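Local coordinates for protein putative glucarate dehydratase (Pseudomonas fluorescens, PDB 4IT1) that probably catalyses the magnesium-dependent dehydration of D-glucarate to 5-dehydro-4-deoxy-D-glucarate, as a glucarate dehydratase of the mandelate racemase/muconate lactonizing enzyme family, at residues L40-S44 with G45-P49; C368-H371 with Y372-Q375; L419-G422 with I423-R426; G217-P220 with P221-V225. All coordinates share one frame; numbering follows the deposited sequence.

Contact 1 (L40-S44 with G45-P49). With TLA (L(+)-tartaric acid), chain F.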
# COMPACT_ATOMS: atom_id res chain seq x y z
N LEU A 40 -7.67 -7.30 35.17
CA LEU A 40 -6.42 -7.64 34.47
C LEU A 40 -5.29 -6.66 34.81
O LEU A 40 -5.44 -5.45 34.65
CB LEU A 40 -6.65 -7.71 32.96
CG LEU A 40 -7.77 -8.66 32.50
CD1 LEU A 40 -8.02 -8.56 31.00
CD2 LEU A 40 -7.48 -10.10 32.91
N LEU A 41 -4.17 -7.20 35.28
CA LEU A 41 -2.99 -6.42 35.65
C LEU A 41 -2.08 -6.16 34.46
O LEU A 41 -1.89 -7.04 33.61
CB LEU A 41 -2.19 -7.17 36.72
CG LEU A 41 -2.74 -7.25 38.14
CD1 LEU A 41 -1.90 -8.21 38.96
CD2 LEU A 41 -2.77 -5.88 38.80
N ASN A 42 -1.52 -4.95 34.40
CA ASN A 42 -0.53 -4.60 33.38
C ASN A 42 0.56 -3.65 33.91
O ASN A 42 0.61 -3.38 35.11
CB ASN A 42 -1.21 -4.03 32.13
CG ASN A 42 -1.84 -2.67 32.38
OD1 ASN A 42 -1.32 -1.86 33.14
ND2 ASN A 42 -2.96 -2.41 31.71
N ALA A 43 1.41 -3.16 33.01
CA ALA A 43 2.51 -2.28 33.38
C ALA A 43 2.04 -1.01 34.10
O ALA A 43 2.58 -0.66 35.15
CB ALA A 43 3.33 -1.92 32.15
N SER A 44 1.03 -0.36 33.53
CA SER A 44 0.45 0.89 34.01
C SER A 44 -0.35 0.76 35.31
O SER A 44 -0.40 1.69 36.12
CB SER A 44 -0.45 1.48 32.93
OG SER A 44 0.31 1.89 31.81
N GLY A 45 -1.00 -0.39 35.50
CA GLY A 45 -1.78 -0.64 36.70
C GLY A 45 -2.71 -1.83 36.58
O GLY A 45 -2.25 -2.98 36.58
N ILE A 46 -4.01 -1.55 36.49
CA ILE A 46 -5.03 -2.59 36.46
C ILE A 46 -6.30 -2.09 35.79
O ILE A 46 -6.69 -0.93 35.93
CB ILE A 46 -5.39 -3.11 37.87
CG1 ILE A 46 -6.24 -4.39 37.77
CG2 ILE A 46 -6.10 -2.04 38.69
CD1 ILE A 46 -6.33 -5.20 39.05
N HIS A 47 -6.95 -3.00 35.06
CA HIS A 47 -8.19 -2.70 34.37
C HIS A 47 -9.31 -2.31 35.32
O HIS A 47 -9.38 -2.79 36.47
CB HIS A 47 -8.62 -3.90 33.52
CG HIS A 47 -7.86 -4.05 32.25
ND1 HIS A 47 -8.48 -4.25 31.03
CD2 HIS A 47 -6.53 -4.03 31.99
CE1 HIS A 47 -7.57 -4.35 30.08
NE2 HIS A 47 -6.38 -4.22 30.64
N GLU A 48 -10.18 -1.44 34.83
CA GLU A 48 -11.43 -1.10 35.50
C GLU A 48 -12.45 -2.22 35.27
O GLU A 48 -12.37 -2.94 34.27
CB GLU A 48 -11.93 0.22 34.92
CG GLU A 48 -11.14 1.42 35.42
CD GLU A 48 -11.22 2.60 34.48
OE1 GLU A 48 -12.01 3.52 34.75
OE2 GLU A 48 -10.49 2.60 33.46
N PRO A 49 -13.43 -2.37 36.18
CA PRO A 49 -14.46 -3.40 36.00
C PRO A 49 -15.24 -3.26 34.69
O PRO A 49 -15.94 -4.19 34.30
CB PRO A 49 -15.37 -3.22 37.22
CG PRO A 49 -15.11 -1.83 37.69
CD PRO A 49 -13.66 -1.60 37.42
O1 TLA F . -1.42 -3.20 24.94
O11 TLA F . -1.09 -1.55 26.29
C1 TLA F . -1.75 -2.51 25.90
C2 TLA F . -3.00 -2.86 26.61
O2 TLA F . -3.37 -1.75 27.39
C3 TLA F . -2.70 -3.99 27.56
O3 TLA F . -1.60 -3.61 28.36
C4 TLA F . -3.87 -4.18 28.45
O4 TLA F . -4.99 -4.13 27.95
O41 TLA F . -3.66 -4.33 29.64
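N42 and H47 reach from the two arms of a hairpin-like loop to grip one carboxylate oxygen of a bound L(+)-tartrate, probably from the crystallisation liquor, though it marks the pocket: N42 ND2 donates to TLA O41 over 2.9 Å, and H47 NE2 meets the same atom at 2.9 Å. The loop joins strands 25-36 and 50-60 of the N-terminal domain, which in enolase-superfamily enzymes closes over the active site of the barrel; N42 lies close to K215, the predicted proton acceptor. N42 ND2 also bonds D428, while D37 takes H47 ND1 and helps fix the ring's rotation; R426 also holds the tartrate. Amide and imidazole donors probably suit an anionic substrate as well. At the bend, N42 OD1 accepts from G45 N at 2.8 Å, because chi1 of 69° turns the side chain back over the turn. The backbone N of N42 donates to G45 O, nearly straight (175°). Glycine fits here because its backbone angles suit few other residues. Behind, L41 CD2 packs on I46 CD1 at 3.6 Å. H47 N bonds L40 O, and L40 CB makes a CH-pi contact over one face of the H47 ring, 4.0 Å from its centroid.

Contact 2 (C368-H371 with Y372-Q375)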
# COMPACT_ATOMS: atom_id res chain seq x y z
N CYS A 368 -1.65 -13.94 15.29
CA CYS A 368 -2.14 -12.62 15.67
C CYS A 368 -2.52 -12.54 17.15
O CYS A 368 -2.52 -13.55 17.86
CB CYS A 368 -3.31 -12.23 14.78
SG CYS A 368 -2.84 -12.11 13.05
N ASP A 369 -2.83 -11.32 17.60
CA ASP A 369 -3.14 -11.04 19.01
C ASP A 369 -4.60 -10.68 19.20
O ASP A 369 -5.15 -9.89 18.42
CB ASP A 369 -2.27 -9.91 19.57
CG ASP A 369 -0.90 -10.37 20.01
OD1 ASP A 369 -0.81 -11.38 20.74
OD2 ASP A 369 0.09 -9.70 19.64
N THR A 370 -5.22 -11.24 20.23
CA THR A 370 -6.63 -10.97 20.53
C THR A 370 -6.94 -11.04 22.03
O THR A 370 -6.26 -11.75 22.79
CB THR A 370 -7.58 -11.88 19.72
OG1 THR A 370 -8.90 -11.31 19.72
CG2 THR A 370 -7.63 -13.30 20.31
N HIS A 371 -7.96 -10.29 22.44
CA HIS A 371 -8.39 -10.25 23.83
C HIS A 371 -9.63 -11.12 24.04
O HIS A 371 -10.05 -11.37 25.17
CB HIS A 371 -8.69 -8.80 24.25
CG HIS A 371 -7.52 -8.08 24.84
ND1 HIS A 371 -6.28 -8.03 24.22
CD2 HIS A 371 -7.40 -7.36 25.98
CE1 HIS A 371 -5.45 -7.32 24.97
NE2 HIS A 371 -6.10 -6.90 26.04
N TYR A 372 -10.19 -11.60 22.92
CA TYR A 372 -11.51 -12.23 22.83
C TYR A 372 -11.89 -13.28 23.88
O TYR A 372 -13.03 -13.28 24.34
CB TYR A 372 -11.71 -12.80 21.43
CG TYR A 372 -13.11 -12.69 20.90
CD1 TYR A 372 -13.70 -11.45 20.66
CD2 TYR A 372 -13.86 -13.84 20.62
CE1 TYR A 372 -14.99 -11.35 20.17
CE2 TYR A 372 -15.15 -13.76 20.12
CZ TYR A 372 -15.71 -12.51 19.90
OH TYR A 372 -17.00 -12.45 19.40
N PRO A 373 -10.95 -14.17 24.27
CA PRO A 373 -11.20 -15.05 25.42
C PRO A 373 -11.67 -14.36 26.71
O PRO A 373 -12.28 -15.01 27.57
CB PRO A 373 -9.83 -15.72 25.66
CG PRO A 373 -8.99 -15.41 24.47
CD PRO A 373 -9.82 -14.65 23.47
N TRP A 374 -11.37 -13.07 26.86
CA TRP A 374 -11.70 -12.34 28.09
C TRP A 374 -13.11 -11.79 28.09
O TRP A 374 -13.73 -11.69 29.15
CB TRP A 374 -10.68 -11.22 28.36
CG TRP A 374 -9.33 -11.78 28.62
CD1 TRP A 374 -8.26 -11.76 27.77
CD2 TRP A 374 -8.90 -12.49 29.79
NE1 TRP A 374 -7.18 -12.39 28.36
CE2 TRP A 374 -7.55 -12.85 29.59
CE3 TRP A 374 -9.53 -12.85 30.99
CZ2 TRP A 374 -6.81 -13.55 30.56
CZ3 TRP A 374 -8.79 -13.55 31.95
CH2 TRP A 374 -7.45 -13.90 31.72
N GLN A 375 -13.60 -11.44 26.90
CA GLN A 375 -14.96 -10.93 26.75
C GLN A 375 -15.99 -11.96 27.19
O GLN A 375 -15.90 -13.14 26.84
CB GLN A 375 -15.21 -10.45 25.31
CG GLN A 375 -15.07 -8.94 25.12
CD GLN A 375 -13.82 -8.37 25.79
OE1 GLN A 375 -13.91 -7.75 26.85
NE2 GLN A 375 -12.66 -8.58 25.17
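W374 N donates to H371 O over 2.7 Å, the i to i+3 bond of a beta turn, with the donor in the carbonyl plane. The edge of the W374 indole lies against the same H371 O, CD1 at 3.2 Å. Y372 to W374 have helical backbone angles without the regular bonds, and Q375 N bonds only weakly to Y372 O. T370 supplies another weak bond, Y372 N to OG1 at 3.5 Å; OG1 stands opposite its own backbone N (chi1 -162°), where it also meets H346 NE2. The nonpolar contact is that of T370 CG2 with P373 CD at 4.1 Å. Proline suits the turn because its ring fixes phi, and its nitrogen needs no acceptor. Replacing T370 with an alanine would probably leave H346 and the Y372 amide without their shared oxygen and open a gap beside the P373 ring. The H371 ring meets Y169 edge-to-face and lies near the tartrate and H342, a predicted proton acceptor. In the barrel, C368 bonds to the backbone of strand 163-170 and D369 to that of strand 338-341, so this stretch bridges the first and last parallel strands; beyond it P373 and W374 rest on M203 of helix 193-207, and T370 and Y372 on L351 of helix 348-360.

Contact 3 (L419-G422 with I423-R426)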
# COMPACT_ATOMS: atom_id res chain seq x y z
N LEU A 419 -23.92 3.92 29.92
CA LEU A 419 -24.50 5.10 30.58
C LEU A 419 -24.39 5.04 32.10
O LEU A 419 -24.24 6.06 32.75
CB LEU A 419 -25.96 5.28 30.16
CG LEU A 419 -26.25 5.69 28.70
CD1 LEU A 419 -27.71 5.48 28.36
CD2 LEU A 419 -25.84 7.13 28.41
N THR A 420 -24.42 3.83 32.64
CA THR A 420 -24.50 3.63 34.09
C THR A 420 -23.17 3.26 34.77
O THR A 420 -23.10 3.23 36.00
CB THR A 420 -25.55 2.55 34.43
OG1 THR A 420 -25.17 1.31 33.80
CG2 THR A 420 -26.94 2.96 33.94
N CYS A 421 -22.12 2.96 34.00
CA CYS A 421 -20.86 2.49 34.60
C CYS A 421 -20.04 3.61 35.23
O CYS A 421 -19.29 3.38 36.17
CB CYS A 421 -20.01 1.68 33.62
SG CYS A 421 -19.40 2.62 32.20
N GLY A 422 -20.20 4.82 34.69
CA GLY A 422 -19.50 5.99 35.22
C GLY A 422 -18.05 6.10 34.78
O GLY A 422 -17.25 6.77 35.43
N ILE A 423 -17.72 5.42 33.68
CA ILE A 423 -16.40 5.54 33.06
C ILE A 423 -16.55 6.20 31.69
O ILE A 423 -17.36 5.76 30.87
CB ILE A 423 -15.68 4.17 32.95
CG1 ILE A 423 -15.63 3.47 34.31
CG2 ILE A 423 -14.27 4.34 32.39
CD1 ILE A 423 -15.34 1.99 34.26
N ARG A 424 -15.79 7.26 31.45
CA ARG A 424 -15.83 7.97 30.16
C ARG A 424 -14.47 8.00 29.45
O ARG A 424 -14.38 8.31 28.25
CB ARG A 424 -16.39 9.39 30.33
CG ARG A 424 -17.86 9.45 30.73
CD ARG A 424 -18.76 8.78 29.70
NE ARG A 424 -20.16 8.68 30.14
CZ ARG A 424 -20.65 7.71 30.92
NH1 ARG A 424 -19.87 6.73 31.36
NH2 ARG A 424 -21.93 7.73 31.25
N GLN A 425 -13.42 7.67 30.21
CA GLN A 425 -12.07 7.50 29.70
C GLN A 425 -11.35 6.46 30.54
O GLN A 425 -11.41 6.51 31.76
CB GLN A 425 -11.29 8.81 29.77
CG GLN A 425 -11.42 9.66 28.52
CD GLN A 425 -10.26 10.63 28.37
OE1 GLN A 425 -10.39 11.83 28.64
NE2 GLN A 425 -9.10 10.11 27.95
N ARG A 426 -10.68 5.52 29.89
CA ARG A 426 -9.95 4.46 30.60
C ARG A 426 -8.80 5.04 31.43
O ARG A 426 -8.12 5.96 30.99
CB ARG A 426 -9.41 3.44 29.60
CG ARG A 426 -8.45 2.42 30.18
CD ARG A 426 -7.89 1.59 29.04
NE ARG A 426 -6.95 0.58 29.49
CZ ARG A 426 -6.29 -0.23 28.67
NH1 ARG A 426 -6.46 -0.13 27.35
NH2 ARG A 426 -5.45 -1.13 29.16
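R424 turns back toward L419 through a bend at chi2 (-60°), so its guanidinium lies beside the helix end, while C421 places SG between its backbone N and carbonyl carbon (chi1 65°), close to the next turn of chain. R424 NH2 then donates to L419 O over 3.2 Å. The oxygen lies in the guanidinium plane, yet the nitrogen stands above the carbonyl plane, so the lone pairs are not well used. R424 NH1 returns to its neighbour's backbone, I423 O, at 2.7 Å, and the two bonds hold the flat group fixed between helix and loop. A long, flexible cation suits this place: carbonyls gather at the C-terminal end of a helix, and a positive charge there is probably favourable. Y418 adds a cation-pi partner. C421 SG accepts from I423 N at 3.6 Å, a long reach that a polarisable sulfur allows, and also packs on I423 CB. C421 and I423 both touch F50 of strand 50-60, consistent with their largely apolar side chains. G422 leaves the helix with positive phi (79°), easy for a residue without a side chain; it is a C' glycine of left-handed conformation, a common way to end a helix, here helix 408-421.

Contact 4 (G217-P220 with P221-V225)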
# COMPACT_ATOMS: atom_id res chain seq x y z
N GLY A 217 5.77 -7.28 32.56
CA GLY A 217 6.14 -6.02 33.20
C GLY A 217 5.12 -5.61 34.25
O GLY A 217 4.79 -4.43 34.37
N THR A 218 4.61 -6.59 34.98
CA THR A 218 3.58 -6.36 35.98
C THR A 218 4.03 -6.89 37.34
O THR A 218 3.91 -6.20 38.35
CB THR A 218 2.24 -7.00 35.59
OG1 THR A 218 1.91 -6.62 34.25
CG2 THR A 218 1.15 -6.53 36.51
N LEU A 219 4.55 -8.11 37.35
CA LEU A 219 5.11 -8.70 38.57
C LEU A 219 6.64 -8.69 38.51
O LEU A 219 7.20 -8.44 37.44
CB LEU A 219 4.56 -10.13 38.76
CG LEU A 219 3.31 -10.36 39.65
CD1 LEU A 219 2.19 -9.35 39.44
CD2 LEU A 219 2.78 -11.78 39.48
N PRO A 220 7.32 -8.94 39.64
CA PRO A 220 8.79 -8.96 39.57
C PRO A 220 9.29 -9.79 38.38
O PRO A 220 8.76 -10.88 38.12
CB PRO A 220 9.18 -9.60 40.90
CG PRO A 220 8.09 -9.20 41.83
CD PRO A 220 6.83 -9.17 41.01
N PRO A 221 10.28 -9.25 37.64
CA PRO A 221 10.69 -9.91 36.40
C PRO A 221 11.24 -11.34 36.59
O PRO A 221 10.97 -12.20 35.75
CB PRO A 221 11.72 -8.94 35.78
CG PRO A 221 12.07 -7.97 36.86
CD PRO A 221 10.89 -7.92 37.79
N GLU A 222 11.97 -11.60 37.68
CA GLU A 222 12.37 -12.98 38.02
C GLU A 222 11.16 -13.90 38.20
O GLU A 222 11.21 -15.07 37.81
CB GLU A 222 13.23 -13.03 39.29
CG GLU A 222 14.71 -12.75 39.07
CD GLU A 222 15.07 -11.28 39.24
OE1 GLU A 222 14.15 -10.43 39.36
OE2 GLU A 222 16.28 -10.98 39.26
N HIS A 223 10.09 -13.38 38.79
CA HIS A 223 8.89 -14.18 39.01
C HIS A 223 8.22 -14.46 37.68
O HIS A 223 7.74 -15.57 37.45
CB HIS A 223 7.91 -13.50 39.98
CG HIS A 223 6.63 -14.25 40.16
ND1 HIS A 223 6.50 -15.32 41.02
CD2 HIS A 223 5.41 -14.09 39.58
CE1 HIS A 223 5.26 -15.79 40.95
NE2 HIS A 223 4.58 -15.06 40.09
N GLU A 224 8.19 -13.47 36.80
CA GLU A 224 7.54 -13.64 35.50
C GLU A 224 8.32 -14.61 34.61
O GLU A 224 7.72 -15.37 33.86
CB GLU A 224 7.32 -12.28 34.81
CG GLU A 224 6.30 -11.39 35.51
CD GLU A 224 6.04 -10.07 34.78
OE1 GLU A 224 6.99 -9.47 34.24
OE2 GLU A 224 4.87 -9.63 34.76
N VAL A 225 9.65 -14.59 34.71
CA VAL A 225 10.53 -15.53 34.01
C VAL A 225 10.18 -16.97 34.41
O VAL A 225 9.97 -17.82 33.54
CB VAL A 225 12.03 -15.24 34.26
CG1 VAL A 225 12.92 -16.42 33.87
CG2 VAL A 225 12.45 -13.99 33.50
O HOH W 1 8.46 -7.37 35.22
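E224 OE2 takes two backbone amides from the loop before its own helix: L219 N at 3.0 Å and T218 N at 3.1 Å. Both come from the same face of the carboxylate, but differently. L219 N stands well above the plane, whereas T218 N lies on the syn side and is less tilted. The other oxygen, OE1, receives a weak bond from G217 N and accepts a hydrogen bond from a water that also donates to L219 O; the water bridges two acceptors, E224 OE1 and L219 O, that cannot bond to each other. CG lies opposite the carbonyl carbon (chi1 -68°) and the chain beyond is extended, giving glutamate the length to span from helix to loop. With an alanine in place of E224, the amides of T218 and L219 would probably lose their common acceptor, leaving the loop looser against the helix. This is the start of helix 221-234 in the barrel, just beyond K215, the predicted proton acceptor. P220 is the N-cap; its O accepts from E224 N at 3.0 Å and weakly from H223 N. P221, in the first turn, needs no acceptor for its nitrogen and so suits the site. Outside, L219 CD2 lies alongside H223 CD2 at 3.5 Å. T218 OG1 is held by A216 O, E222 forms a salt bridge with R255, and P221 rests on M256 of helix 250-260.

In the fold
Contacts 1 and 2 are buried, contact 4 is partly so, and contact 3 lies at the surface. Contacts 1, 2 and 3 come together round the tartrate: contact 1 supplies amide and imidazole donors, contact 2 brings its histidine close, and R426 of contact 3 reaches in from its loop. Contact 1 is the hub, packing L40 on W374, E48 on I423 and L41 on T218, so this loop meets barrel residues of contacts 2 and 4 and the C-terminal segment of contact 3. Chemistry follows place: contact 2 combines a tight turn with aromatic packing, contact 4 uses a helix glutamate to gather the loop amides before it, while in contact 3 an arginine meets a carbonyl near a helix C-terminus.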